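Local coordinates for protein EccC5 (Mycobacterium xenopi RIVM700367, PDB 7B9F) that probably serves as the FtsK/SpoIIIE-type ATPase of the ESX-5 type VII secretion system, coupling nucleotide hydrolysis to protein export across the mycobacterial inner membrane, at residues Val15-Glu19 against Glu120-Met125; Ser145-Arg151 against Phe243-His249; Met169-Glu173 against Arg379-Thr383. All coordinates share one frame; numbering follows the deposited sequence.

In the fold
Interactions 1 and 3 are neighbours, with centres about 13 Å apart, and share a junction between the long helix 97-132, the N-terminal segment 15-19 and the turn after strand 162-170. E173 of interaction 3 packs on V16 and M125 of interaction 1; the sulfur M125 SD lies 3.7 Å from E173 CG. Interaction 2 is separate: its centre is about 26 Å from that of interaction 1 and about 24 Å from that of interaction 3, with nearest atoms about 12 and 13 Å away. It joins the loop after helix 97-132 to the end of helix 227-244. In sequence, interactions 2 and 3 cross, their segments alternating, whereas interaction 1 closes before either opens.

Interaction 1 of 3, residues Val15-Glu19 against Glu120-Met125; sequences VVKPE and ESADSM
V16 lies against S124 and M125 of the helix, and its CG2 branch does most of the touching: CG2 is 3.6 Å from S124 OG and 3.8 Å from M125 CB. Its rotamer turns CG2 anti to the backbone N, and the V16 and M125 side chains then run side by side in the same direction. The hydroxyl of S124, itself anti to its own N (chi1 170°), is directed at the extended chain, where it comes within 3.4 Å of V16 CA and 2.9 Å of V15 O.

S121, one helical turn before S124, is met by E19. A bend at chi2 (83°) folds the glutamate chain so that OE1 lies 3.4 Å from S121 OG, a weak hydrogen bond donated by the serine. The other oxygen, E19 OE2, lies 4.4 Å from E120 OE2, a pairing of like charges that would probably disfavour a closer approach. K17 NZ is 5.6 Å from E120 OE1, too far for a salt bridge.

Further out, E173 also touches S121. E19 O accepts a hydrogen bond from T175 OG1, next to the parallel pair of strands 19-22 and 174-177. The contact thus lays the entry to this two-stranded sheet along helix 97-132, while D123 on the same helix forms a salt bridge with a basic side chain on the chain of another protein.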
ATOM      1  N   VAL C  15     -18.584  13.630  27.117  1.00100.68           N
ATOM      2  CA  VAL C  15     -18.312  14.319  28.368  1.00100.68           C
ATOM      3  C   VAL C  15     -16.807  14.344  28.596  1.00100.68           C
ATOM      4  O   VAL C  15     -16.084  13.416  28.222  1.00100.68           O
ATOM      5  CB  VAL C  15     -19.065  13.656  29.548  1.00100.68           C
ATOM      6  CG1 VAL C  15     -18.567  12.240  29.810  1.00100.68           C
ATOM      7  CG2 VAL C  15     -18.993  14.511  30.806  1.00100.68           C
ATOM      8  N   VAL C  16     -16.334  15.444  29.174  1.00102.40           N
ATOM      9  CA  VAL C  16     -14.938  15.606  29.547  1.00102.40           C
ATOM     10  C   VAL C  16     -14.884  15.926  31.033  1.00102.40           C
ATOM     11  O   VAL C  16     -15.757  16.622  31.564  1.00102.40           O
ATOM     12  CB  VAL C  16     -14.238  16.689  28.695  1.00102.40           C
ATOM     13  CG1 VAL C  16     -14.785  18.080  28.977  1.00102.40           C
ATOM     14  CG2 VAL C  16     -12.745  16.648  28.908  1.00102.40           C
ATOM     15  N   LYS C  17     -13.909  15.346  31.724  1.00110.46           N
ATOM     16  CA  LYS C  17     -13.809  15.569  33.155  1.00110.46           C
ATOM     17  C   LYS C  17     -12.489  16.228  33.511  1.00110.46           C
ATOM     18  O   LYS C  17     -11.437  15.840  32.987  1.00110.46           O
ATOM     19  CB  LYS C  17     -13.986  14.255  33.930  1.00110.46           C
ATOM     20  CG  LYS C  17     -12.918  13.209  33.721  1.00110.46           C
ATOM     21  CD  LYS C  17     -13.185  11.985  34.569  1.00110.46           C
ATOM     22  CE  LYS C  17     -14.361  11.191  34.042  1.00110.46           C
ATOM     23  NZ  LYS C  17     -14.099  10.582  32.707  1.00110.46           N
ATOM     24  N   PRO C  18     -12.516  17.277  34.320  1.00109.30           N
ATOM     25  CA  PRO C  18     -11.268  17.892  34.779  1.00109.30           C
ATOM     26  C   PRO C  18     -10.539  16.999  35.770  1.00109.30           C
ATOM     27  O   PRO C  18     -11.140  16.144  36.423  1.00109.30           O
ATOM     28  CB  PRO C  18     -11.733  19.197  35.433  1.00109.30           C
ATOM     29  CG  PRO C  18     -13.097  19.432  34.888  1.00109.30           C
ATOM     30  CD  PRO C  18     -13.686  18.079  34.689  1.00109.30           C
ATOM     31  N   GLU C  19      -9.226  17.195  35.865  1.00112.19           N
ATOM     32  CA  GLU C  19      -8.396  16.485  36.823  1.00112.19           C
ATOM     33  C   GLU C  19      -7.402  17.453  37.435  1.00112.19           C
ATOM     34  O   GLU C  19      -7.267  18.598  37.000  1.00112.19           O
ATOM     35  CB  GLU C  19      -7.613  15.327  36.194  1.00112.19           C
ATOM     36  CG  GLU C  19      -8.440  14.168  35.700  1.00112.19           C
ATOM     37  CD  GLU C  19      -9.012  14.408  34.319  1.00112.19           C
ATOM     38  OE1 GLU C  19      -8.709  15.464  33.721  1.00112.19           O
ATOM     39  OE2 GLU C  19      -9.754  13.536  33.825  1.00112.19           O
ATOM     40  N   GLU C 120      -5.481   9.915  27.686  1.00105.66           N
ATOM     41  CA  GLU C 120      -6.907   9.599  27.725  1.00105.66           C
ATOM     42  C   GLU C 120      -7.740  10.852  27.981  1.00105.66           C
ATOM     43  O   GLU C 120      -8.800  11.035  27.363  1.00105.66           O
ATOM     44  CB  GLU C 120      -7.207   8.496  28.745  1.00105.66           C
ATOM     45  CG  GLU C 120      -6.880   8.765  30.198  1.00105.66           C
ATOM     46  CD  GLU C 120      -7.995   9.488  30.932  1.00105.66           C
ATOM     47  OE1 GLU C 120      -9.143   9.456  30.448  1.00105.66           O
ATOM     48  OE2 GLU C 120      -7.721  10.086  31.994  1.00105.66           O
ATOM     49  N   SER C 121      -7.259  11.750  28.846  1.00100.85           N
ATOM     50  CA  SER C 121      -7.987  12.999  29.062  1.00100.85           C
ATOM     51  C   SER C 121      -8.013  13.854  27.800  1.00100.85           C
ATOM     52  O   SER C 121      -9.042  14.460  27.463  1.00100.85           O
ATOM     53  CB  SER C 121      -7.371  13.774  30.216  1.00100.85           C
ATOM     54  OG  SER C 121      -8.052  14.998  30.401  1.00100.85           O
ATOM     55  N   ALA C 122      -6.891  13.903  27.082  1.00 98.71           N
ATOM     56  CA  ALA C 122      -6.818  14.689  25.861  1.00 98.71           C
ATOM     57  C   ALA C 122      -7.721  14.123  24.779  1.00 98.71           C
ATOM     58  O   ALA C 122      -8.336  14.883  24.031  1.00 98.71           O
ATOM     59  CB  ALA C 122      -5.376  14.757  25.370  1.00 98.71           C
ATOM     60  N   ASP C 123      -7.815  12.797  24.680  1.00101.06           N
ATOM     61  CA  ASP C 123      -8.737  12.202  23.719  1.00101.06           C
ATOM     62  C   ASP C 123     -10.176  12.523  24.069  1.00101.06           C
ATOM     63  O   ASP C 123     -10.993  12.767  23.175  1.00101.06           O
ATOM     64  CB  ASP C 123      -8.544  10.694  23.647  1.00101.06           C
ATOM     65  CG  ASP C 123      -7.262  10.308  22.962  1.00101.06           C
ATOM     66  OD1 ASP C 123      -6.620  11.194  22.367  1.00101.06           O
ATOM     67  OD2 ASP C 123      -6.899   9.116  23.009  1.00101.06           O
ATOM     68  N   SER C 124     -10.507  12.525  25.364  1.00 98.32           N
ATOM     69  CA  SER C 124     -11.858  12.900  25.762  1.00 98.32           C
ATOM     70  C   SER C 124     -12.184  14.325  25.342  1.00 98.32           C
ATOM     71  O   SER C 124     -13.248  14.589  24.766  1.00 98.32           O
ATOM     72  CB  SER C 124     -12.025  12.748  27.269  1.00 98.32           C
ATOM     73  OG  SER C 124     -13.250  13.317  27.685  1.00 98.32           O
ATOM     74  N   MET C 125     -11.260  15.251  25.584  1.00 98.24           N
ATOM     75  CA  MET C 125     -11.525  16.648  25.254  1.00 98.24           C
ATOM     76  C   MET C 125     -11.537  16.870  23.742  1.00 98.24           C
ATOM     77  O   MET C 125     -12.302  17.697  23.229  1.00 98.24           O
ATOM     78  CB  MET C 125     -10.520  17.546  25.969  1.00 98.24           C
ATOM     79  CG  MET C 125     -10.722  19.019  25.749  1.00 98.24           C
ATOM     80  SD  MET C 125      -9.515  19.976  26.673  1.00 98.24           S
ATOM     81  CE  MET C 125      -8.040  19.632  25.744  1.00 98.24           C
TER

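Interaction 2 of 3, residues Ser145-Arg151 against Phe243-His249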
ATOM      1  N   SER C 145     -27.846  16.914  13.611  1.00 83.84           N
ATOM      2  CA  SER C 145     -27.161  17.840  14.499  1.00 83.84           C
ATOM      3  C   SER C 145     -27.297  19.285  14.053  1.00 83.84           C
ATOM      4  O   SER C 145     -26.674  20.164  14.651  1.00 83.84           O
ATOM      5  CB  SER C 145     -25.678  17.484  14.607  1.00 83.84           C
ATOM      6  OG  SER C 145     -25.486  16.254  15.272  1.00 83.84           O
ATOM      7  N   SER C 146     -28.071  19.546  13.008  1.00 85.02           N
ATOM      8  CA  SER C 146     -28.164  20.885  12.454  1.00 85.02           C
ATOM      9  C   SER C 146     -28.888  21.816  13.410  1.00 85.02           C
ATOM     10  O   SER C 146     -29.912  21.456  13.991  1.00 85.02           O
ATOM     11  CB  SER C 146     -28.894  20.844  11.113  1.00 85.02           C
ATOM     12  OG  SER C 146     -28.880  22.093  10.452  1.00 85.02           O
ATOM     13  N   ARG C 147     -28.331  23.016  13.570  1.00 86.70           N
ATOM     14  CA  ARG C 147     -28.965  24.131  14.268  1.00 86.70           C
ATOM     15  C   ARG C 147     -29.369  23.772  15.691  1.00 86.70           C
ATOM     16  O   ARG C 147     -30.442  24.143  16.162  1.00 86.70           O
ATOM     17  CB  ARG C 147     -30.174  24.629  13.500  1.00 86.70           C
ATOM     18  CG  ARG C 147     -29.899  25.071  12.106  1.00 86.70           C
ATOM     19  CD  ARG C 147     -31.232  25.366  11.544  1.00 86.70           C
ATOM     20  NE  ARG C 147     -31.231  25.774  10.165  1.00 86.70           N
ATOM     21  CZ  ARG C 147     -32.340  25.788   9.450  1.00 86.70           C
ATOM     22  NH1 ARG C 147     -33.473  25.418  10.020  1.00 86.70           N
ATOM     23  NH2 ARG C 147     -32.330  26.165   8.188  1.00 86.70           N
ATOM     24  N   MET C 148     -28.508  23.048  16.385  1.00101.67           N
ATOM     25  CA  MET C 148     -28.898  22.553  17.692  1.00101.67           C
ATOM     26  C   MET C 148     -28.579  23.516  18.819  1.00101.67           C
ATOM     27  O   MET C 148     -28.739  23.144  19.983  1.00101.67           O
ATOM     28  CB  MET C 148     -28.242  21.204  17.987  1.00101.67           C
ATOM     29  CG  MET C 148     -26.742  21.216  18.121  1.00101.67           C
ATOM     30  SD  MET C 148     -26.187  19.524  18.414  1.00101.67           S
ATOM     31  CE  MET C 148     -24.415  19.728  18.527  1.00101.67           C
ATOM     32  N   TRP C 149     -28.103  24.720  18.526  1.00104.99           N
ATOM     33  CA  TRP C 149     -27.778  25.624  19.615  1.00104.99           C
ATOM     34  C   TRP C 149     -28.958  26.448  20.082  1.00104.99           C
ATOM     35  O   TRP C 149     -29.859  26.788  19.314  1.00104.99           O
ATOM     36  CB  TRP C 149     -26.603  26.520  19.261  1.00104.99           C
ATOM     37  CG  TRP C 149     -25.490  25.649  19.187  1.00104.99           C
ATOM     38  CD1 TRP C 149     -24.941  25.105  18.083  1.00104.99           C
ATOM     39  CD2 TRP C 149     -24.943  24.953  20.290  1.00104.99           C
ATOM     40  NE1 TRP C 149     -23.976  24.203  18.431  1.00104.99           N
ATOM     41  CE2 TRP C 149     -23.973  24.087  19.792  1.00104.99           C
ATOM     42  CE3 TRP C 149     -25.136  25.027  21.673  1.00104.99           C
ATOM     43  CZ2 TRP C 149     -23.212  23.305  20.614  1.00104.99           C
ATOM     44  CZ3 TRP C 149     -24.389  24.251  22.482  1.00104.99           C
ATOM     45  CH2 TRP C 149     -23.441  23.400  21.960  1.00104.99           C
ATOM     46  N   GLU C 150     -28.926  26.775  21.368  1.00106.09           N
ATOM     47  CA  GLU C 150     -30.046  27.381  22.063  1.00106.09           C
ATOM     48  C   GLU C 150     -29.642  28.704  22.681  1.00106.09           C
ATOM     49  O   GLU C 150     -28.556  28.836  23.250  1.00106.09           O
ATOM     50  CB  GLU C 150     -30.589  26.444  23.135  1.00106.09           C
ATOM     51  CG  GLU C 150     -31.239  25.188  22.584  1.00106.09           C
ATOM     52  CD  GLU C 150     -32.521  25.454  21.802  1.00106.09           C
ATOM     53  OE1 GLU C 150     -33.005  24.522  21.131  1.00106.09           O
ATOM     54  OE2 GLU C 150     -33.085  26.562  21.900  1.00106.09           O
ATOM     55  N   ARG C 151     -30.561  29.661  22.585  1.00113.84           N
ATOM     56  CA  ARG C 151     -30.287  31.047  22.927  1.00113.84           C
ATOM     57  C   ARG C 151     -29.962  31.234  24.398  1.00113.84           C
ATOM     58  O   ARG C 151     -29.070  32.019  24.734  1.00113.84           O
ATOM     59  CB  ARG C 151     -31.498  31.892  22.561  1.00113.84           C
ATOM     60  CG  ARG C 151     -31.364  33.350  22.895  1.00113.84           C
ATOM     61  CD  ARG C 151     -32.359  34.198  22.123  1.00113.84           C
ATOM     62  NE  ARG C 151     -32.808  35.323  22.942  1.00113.84           N
ATOM     63  CZ  ARG C 151     -33.731  35.228  23.895  1.00113.84           C
ATOM     64  NH1 ARG C 151     -34.325  34.068  24.141  1.00113.84           N
ATOM     65  NH2 ARG C 151     -34.071  36.297  24.600  1.00113.84           N
ATOM     66  N   PHE C 243     -24.559  26.436   9.856  1.00 83.55           N
ATOM     67  CA  PHE C 243     -24.873  25.075  10.261  1.00 83.55           C
ATOM     68  C   PHE C 243     -25.263  25.003  11.726  1.00 83.55           C
ATOM     69  O   PHE C 243     -26.256  24.362  12.076  1.00 83.55           O
ATOM     70  CB  PHE C 243     -23.708  24.136   9.992  1.00 83.55           C
ATOM     71  CG  PHE C 243     -23.929  22.763  10.532  1.00 83.55           C
ATOM     72  CD1 PHE C 243     -24.796  21.897   9.912  1.00 83.55           C
ATOM     73  CD2 PHE C 243     -23.277  22.345  11.669  1.00 83.55           C
ATOM     74  CE1 PHE C 243     -25.010  20.641  10.416  1.00 83.55           C
ATOM     75  CE2 PHE C 243     -23.486  21.088  12.172  1.00 83.55           C
ATOM     76  CZ  PHE C 243     -24.352  20.236  11.545  1.00 83.55           C
ATOM     77  N   SER C 244     -24.501  25.640  12.604  1.00 86.37           N
ATOM     78  CA  SER C 244     -24.747  25.395  14.015  1.00 86.37           C
ATOM     79  C   SER C 244     -25.871  26.232  14.595  1.00 86.37           C
ATOM     80  O   SER C 244     -26.477  25.813  15.578  1.00 86.37           O
ATOM     81  CB  SER C 244     -23.482  25.642  14.826  1.00 86.37           C
ATOM     82  OG  SER C 244     -23.068  26.980  14.691  1.00 86.37           O
ATOM     83  N   HIS C 245     -26.186  27.383  14.022  1.00 86.63           N
ATOM     84  CA  HIS C 245     -27.200  28.260  14.591  1.00 86.63           C
ATOM     85  C   HIS C 245     -28.364  28.438  13.636  1.00 86.63           C
ATOM     86  O   HIS C 245     -28.173  28.633  12.435  1.00 86.63           O
ATOM     87  CB  HIS C 245     -26.617  29.608  14.938  1.00 86.63           C
ATOM     88  CG  HIS C 245     -25.553  29.544  15.977  1.00 86.63           C
ATOM     89  ND1 HIS C 245     -24.313  28.998  15.739  1.00 86.63           N
ATOM     90  CD2 HIS C 245     -25.546  29.948  17.265  1.00 86.63           C
ATOM     91  CE1 HIS C 245     -23.583  29.076  16.835  1.00 86.63           C
ATOM     92  NE2 HIS C 245     -24.311  29.646  17.776  1.00 86.63           N
ATOM     93  N   GLY C 246     -29.568  28.393  14.179  1.00 85.75           N
ATOM     94  CA  GLY C 246     -30.761  28.495  13.383  1.00 85.75           C
ATOM     95  C   GLY C 246     -30.980  29.900  12.884  1.00 85.75           C
ATOM     96  O   GLY C 246     -30.391  30.856  13.386  1.00 85.75           O
ATOM     97  N   PRO C 247     -31.808  30.049  11.853  1.00 84.97           N
ATOM     98  CA  PRO C 247     -32.117  31.388  11.343  1.00 84.97           C
ATOM     99  C   PRO C 247     -32.833  32.269  12.335  1.00 84.97           C
ATOM    100  O   PRO C 247     -32.836  33.491  12.164  1.00 84.97           O
ATOM    101  CB  PRO C 247     -33.004  31.097  10.133  1.00 84.97           C
ATOM    102  CG  PRO C 247     -32.563  29.776   9.682  1.00 84.97           C
ATOM    103  CD  PRO C 247     -32.283  29.009  10.938  1.00 84.97           C
ATOM    104  N   ASP C 248     -33.457  31.698  13.356  1.00 92.57           N
ATOM    105  CA  ASP C 248     -34.143  32.509  14.344  1.00 92.57           C
ATOM    106  C   ASP C 248     -33.217  33.059  15.415  1.00 92.57           C
ATOM    107  O   ASP C 248     -33.612  33.969  16.143  1.00 92.57           O
ATOM    108  CB  ASP C 248     -35.290  31.704  14.959  1.00 92.57           C
ATOM    109  CG  ASP C 248     -34.819  30.462  15.696  1.00 92.57           C
ATOM    110  OD1 ASP C 248     -33.608  30.166  15.712  1.00 92.57           O
ATOM    111  OD2 ASP C 248     -35.680  29.758  16.260  1.00 92.57           O
ATOM    112  N   HIS C 249     -32.007  32.526  15.537  1.00 91.98           N
ATOM    113  CA  HIS C 249     -31.060  33.019  16.524  1.00 91.98           C
ATOM    114  C   HIS C 249     -29.963  33.883  15.931  1.00 91.98           C
ATOM    115  O   HIS C 249     -29.488  34.799  16.601  1.00 91.98           O
ATOM    116  CB  HIS C 249     -30.417  31.855  17.274  1.00 91.98           C
ATOM    117  CG  HIS C 249     -31.385  31.049  18.078  1.00 91.98           C
ATOM    118  ND1 HIS C 249     -31.086  29.795  18.561  1.00 91.98           N
ATOM    119  CD2 HIS C 249     -32.638  31.326  18.504  1.00 91.98           C
ATOM    120  CE1 HIS C 249     -32.119  29.330  19.239  1.00 91.98           C
ATOM    121  NE2 HIS C 249     -33.073  30.241  19.223  1.00 91.98           N
TER
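R147 extends its guanidinium over P247, the two side chains crossing at about a right angle; P247 CD sits 3.5 Å from the guanidinium plane, over its centre. The straight chain from CG to NE passes G246 on the way, with R147 CD 3.7 Å from G246 CA. R147 N donates to F243 O at 2.9 Å, close to the C=O axis, within a type II turn from S145 to M148 in which R147 takes the left-handed third position (phi 56°). The F243 ring lies obliquely to that turn, F243 CE1 being 3.8 Å from S146 CA.

W149 meets the helix end with the edge of its indole: CD1 is 3.0 Å from S244 O, which lies near the ring plane. Its CB covers one face of the H245 imidazole. H245 ND1 donates to S244 OG at 2.6 Å, which probably fixes the rotation of that ring, although S244 OG is tilted 25° out of its plane.

H249 has D248 OD1 over one face and R151 CB over the opposite one in a CH-pi contact. At its edge, H249 ND1 gives a weak, strongly bent hydrogen bond to W149 O (3.3 Å, 121°).

W149 and H245 abut helix 157-160, H245 meeting F160 edge-to-face, while R147 and F243 touch helix 402-412. H249 pairs through its backbone with H322, leading from helix 227-244 towards the parallel strands 250-256 and 322-328.

Interaction 3 of 3, residues Met169-Glu173 against Arg379-Thr383; sequences MTRPE and RDRDT
R171 and R381 cross at about a right angle, one guanidinium over the other with their planes 41° apart. R171 NH1 sits over one face of the R381 group, offset toward the rim, and lies 3.3 Å from R381 NH2. Three carboxylates, of E173, D380 and D382, lie around the pair and probably balance its charge.

The R171 guanidinium meets two aspartates through the same nitrogen, in different orientations. D380 lies at the edge, its carboxylate only 11° from the guanidinium plane, and D380 OD1 takes a straight but weak bond from R171 NH2 at 3.3 Å. D382 stands nearly perpendicular, with D382 OD2 also 3.3 Å from R171 NH2 and its bond again weak.

The carboxylate of D382 serves both arginines. Its OD1 is gripped side-on by R381, at 3.0 Å from NE and 3.2 Å from NH2, D382 OD1 lying close to the R381 guanidinium plane; NE comes from above the carboxylate plane, while NH2 meets the syn lone pair. With the chain bent at chi3 (68°), the R381 guanidinium turns to D382 of its own loop, while R381 CD packs across T170 OG1. The same NH2 also meets E173 OE2 at 2.7 Å, in a salt bridge of weak hydrogen-bond geometry, so that it is shared between D382 and E173. R381 NH1 donates weakly to R171 O.

D380 is positioned by its own loop: OD2 accepts from T383 N at 2.8 Å and from T383 OG1. R381 also packs on M125 and Y129 of helix 97-132.

The arrangement is a five-residue salt-bridge network, R171, E173, D380, R381 and D382, in which an Asx motif fixes D380. It joins the turn after strand 162-170 to the loop between strands 373-376 and 392-397, all three strands belonging to the antiparallel part of the mixed sheet.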
ATOM      1  N   MET C 169      -3.287  24.933  19.376  1.00 99.61           N
ATOM      2  CA  MET C 169      -3.000  24.438  20.712  1.00 99.61           C
ATOM      3  C   MET C 169      -4.056  24.892  21.703  1.00 99.61           C
ATOM      4  O   MET C 169      -4.688  25.932  21.527  1.00 99.61           O
ATOM      5  CB  MET C 169      -1.652  24.950  21.196  1.00 99.61           C
ATOM      6  CG  MET C 169      -0.490  24.430  20.441  1.00 99.61           C
ATOM      7  SD  MET C 169       1.052  25.043  21.122  1.00 99.61           S
ATOM      8  CE  MET C 169       1.003  26.733  20.549  1.00 99.61           C
ATOM      9  N   THR C 170      -4.214  24.119  22.772  1.00 98.25           N
ATOM     10  CA  THR C 170      -4.995  24.567  23.915  1.00 98.25           C
ATOM     11  C   THR C 170      -4.519  23.818  25.148  1.00 98.25           C
ATOM     12  O   THR C 170      -3.936  22.739  25.044  1.00 98.25           O
ATOM     13  CB  THR C 170      -6.496  24.361  23.705  1.00 98.25           C
ATOM     14  OG1 THR C 170      -7.213  24.967  24.784  1.00 98.25           O
ATOM     15  CG2 THR C 170      -6.833  22.904  23.651  1.00 98.25           C
ATOM     16  N   ARG C 171      -4.744  24.414  26.306  1.00 96.57           N
ATOM     17  CA  ARG C 171      -4.290  23.733  27.507  1.00 96.57           C
ATOM     18  C   ARG C 171      -5.267  22.618  27.871  1.00 96.57           C
ATOM     19  O   ARG C 171      -6.471  22.753  27.652  1.00 96.57           O
ATOM     20  CB  ARG C 171      -4.137  24.719  28.666  1.00 96.57           C
ATOM     21  CG  ARG C 171      -5.412  25.344  29.155  1.00 96.57           C
ATOM     22  CD  ARG C 171      -5.165  26.164  30.400  1.00 96.57           C
ATOM     23  NE  ARG C 171      -6.334  26.951  30.770  1.00 96.57           N
ATOM     24  CZ  ARG C 171      -7.376  26.472  31.440  1.00 96.57           C
ATOM     25  NH1 ARG C 171      -7.402  25.206  31.824  1.00 96.57           N
ATOM     26  NH2 ARG C 171      -8.395  27.267  31.730  1.00 96.57           N
ATOM     27  N   PRO C 172      -4.782  21.502  28.387  1.00 98.04           N
ATOM     28  CA  PRO C 172      -5.644  20.350  28.632  1.00 98.04           C
ATOM     29  C   PRO C 172      -6.494  20.552  29.876  1.00 98.04           C
ATOM     30  O   PRO C 172      -6.431  21.574  30.547  1.00 98.04           O
ATOM     31  CB  PRO C 172      -4.646  19.214  28.824  1.00 98.04           C
ATOM     32  CG  PRO C 172      -3.503  19.869  29.440  1.00 98.04           C
ATOM     33  CD  PRO C 172      -3.397  21.211  28.775  1.00 98.04           C
ATOM     34  N   GLU C 173      -7.305  19.541  30.170  1.00105.82           N
ATOM     35  CA  GLU C 173      -8.135  19.570  31.359  1.00105.82           C
ATOM     36  C   GLU C 173      -7.399  19.101  32.601  1.00105.82           C
ATOM     37  O   GLU C 173      -7.848  19.400  33.710  1.00105.82           O
ATOM     38  CB  GLU C 173      -9.375  18.707  31.145  1.00105.82           C
ATOM     39  CG  GLU C 173     -10.411  19.279  30.181  1.00105.82           C
ATOM     40  CD  GLU C 173     -11.271  20.402  30.755  1.00105.82           C
ATOM     41  OE1 GLU C 173     -12.475  20.428  30.428  1.00105.82           O
ATOM     42  OE2 GLU C 173     -10.775  21.261  31.514  1.00105.82           O
ATOM     43  N   ARG C 379      -6.044  33.969  24.651  1.00 94.79           N
ATOM     44  CA  ARG C 379      -7.235  34.136  25.463  1.00 94.79           C
ATOM     45  C   ARG C 379      -7.405  32.925  26.359  1.00 94.79           C
ATOM     46  O   ARG C 379      -6.901  31.841  26.062  1.00 94.79           O
ATOM     47  CB  ARG C 379      -8.474  34.314  24.599  1.00 94.79           C
ATOM     48  CG  ARG C 379      -8.520  35.633  23.879  1.00 94.79           C
ATOM     49  CD  ARG C 379      -9.758  35.754  23.032  1.00 94.79           C
ATOM     50  NE  ARG C 379      -9.905  37.109  22.530  1.00 94.79           N
ATOM     51  CZ  ARG C 379     -10.637  38.036  23.130  1.00 94.79           C
ATOM     52  NH1 ARG C 379     -11.284  37.746  24.243  1.00 94.79           N
ATOM     53  NH2 ARG C 379     -10.717  39.250  22.621  1.00 94.79           N
ATOM     54  N   ASP C 380      -8.102  33.124  27.468  1.00100.45           N
ATOM     55  CA  ASP C 380      -8.380  32.020  28.372  1.00100.45           C
ATOM     56  C   ASP C 380      -9.323  31.031  27.707  1.00100.45           C
ATOM     57  O   ASP C 380     -10.225  31.417  26.962  1.00100.45           O
ATOM     58  CB  ASP C 380      -8.992  32.537  29.667  1.00100.45           C
ATOM     59  CG  ASP C 380      -9.459  31.423  30.573  1.00100.45           C
ATOM     60  OD1 ASP C 380      -8.792  30.368  30.620  1.00100.45           O
ATOM     61  OD2 ASP C 380     -10.505  31.595  31.228  1.00100.45           O
ATOM     62  N   ARG C 381      -9.097  29.745  27.968  1.00 98.57           N
ATOM     63  CA  ARG C 381      -9.922  28.714  27.358  1.00 98.57           C
ATOM     64  C   ARG C 381     -11.347  28.739  27.890  1.00 98.57           C
ATOM     65  O   ARG C 381     -12.286  28.435  27.148  1.00 98.57           O
ATOM     66  CB  ARG C 381      -9.289  27.347  27.586  1.00 98.57           C
ATOM     67  CG  ARG C 381      -9.992  26.202  26.909  1.00 98.57           C
ATOM     68  CD  ARG C 381      -9.590  24.908  27.560  1.00 98.57           C
ATOM     69  NE  ARG C 381     -10.107  24.844  28.916  1.00 98.57           N
ATOM     70  CZ  ARG C 381      -9.837  23.867  29.767  1.00 98.57           C
ATOM     71  NH1 ARG C 381      -9.050  22.871  29.399  1.00 98.57           N
ATOM     72  NH2 ARG C 381     -10.348  23.890  30.986  1.00 98.57           N
ATOM     73  N   ASP C 382     -11.539  29.109  29.151  1.00101.78           N
ATOM     74  CA  ASP C 382     -12.873  29.034  29.728  1.00101.78           C
ATOM     75  C   ASP C 382     -13.644  30.344  29.647  1.00101.78           C
ATOM     76  O   ASP C 382     -14.847  30.330  29.377  1.00101.78           O
ATOM     77  CB  ASP C 382     -12.791  28.584  31.184  1.00101.78           C
ATOM     78  CG  ASP C 382     -12.162  27.222  31.333  1.00101.78           C
ATOM     79  OD1 ASP C 382     -12.219  26.437  30.365  1.00101.78           O
ATOM     80  OD2 ASP C 382     -11.618  26.931  32.418  1.00101.78           O
ATOM     81  N   THR C 383     -12.989  31.478  29.878  1.00 99.91           N
ATOM     82  CA  THR C 383     -13.689  32.746  30.014  1.00 99.91           C
ATOM     83  C   THR C 383     -13.483  33.690  28.843  1.00 99.91           C
ATOM     84  O   THR C 383     -14.055  34.782  28.851  1.00 99.91           O
ATOM     85  CB  THR C 383     -13.251  33.447  31.296  1.00 99.91           C
ATOM     86  OG1 THR C 383     -11.872  33.812  31.181  1.00 99.91           O
ATOM     87  CG2 THR C 383     -13.424  32.526  32.479  1.00 99.91           C
TER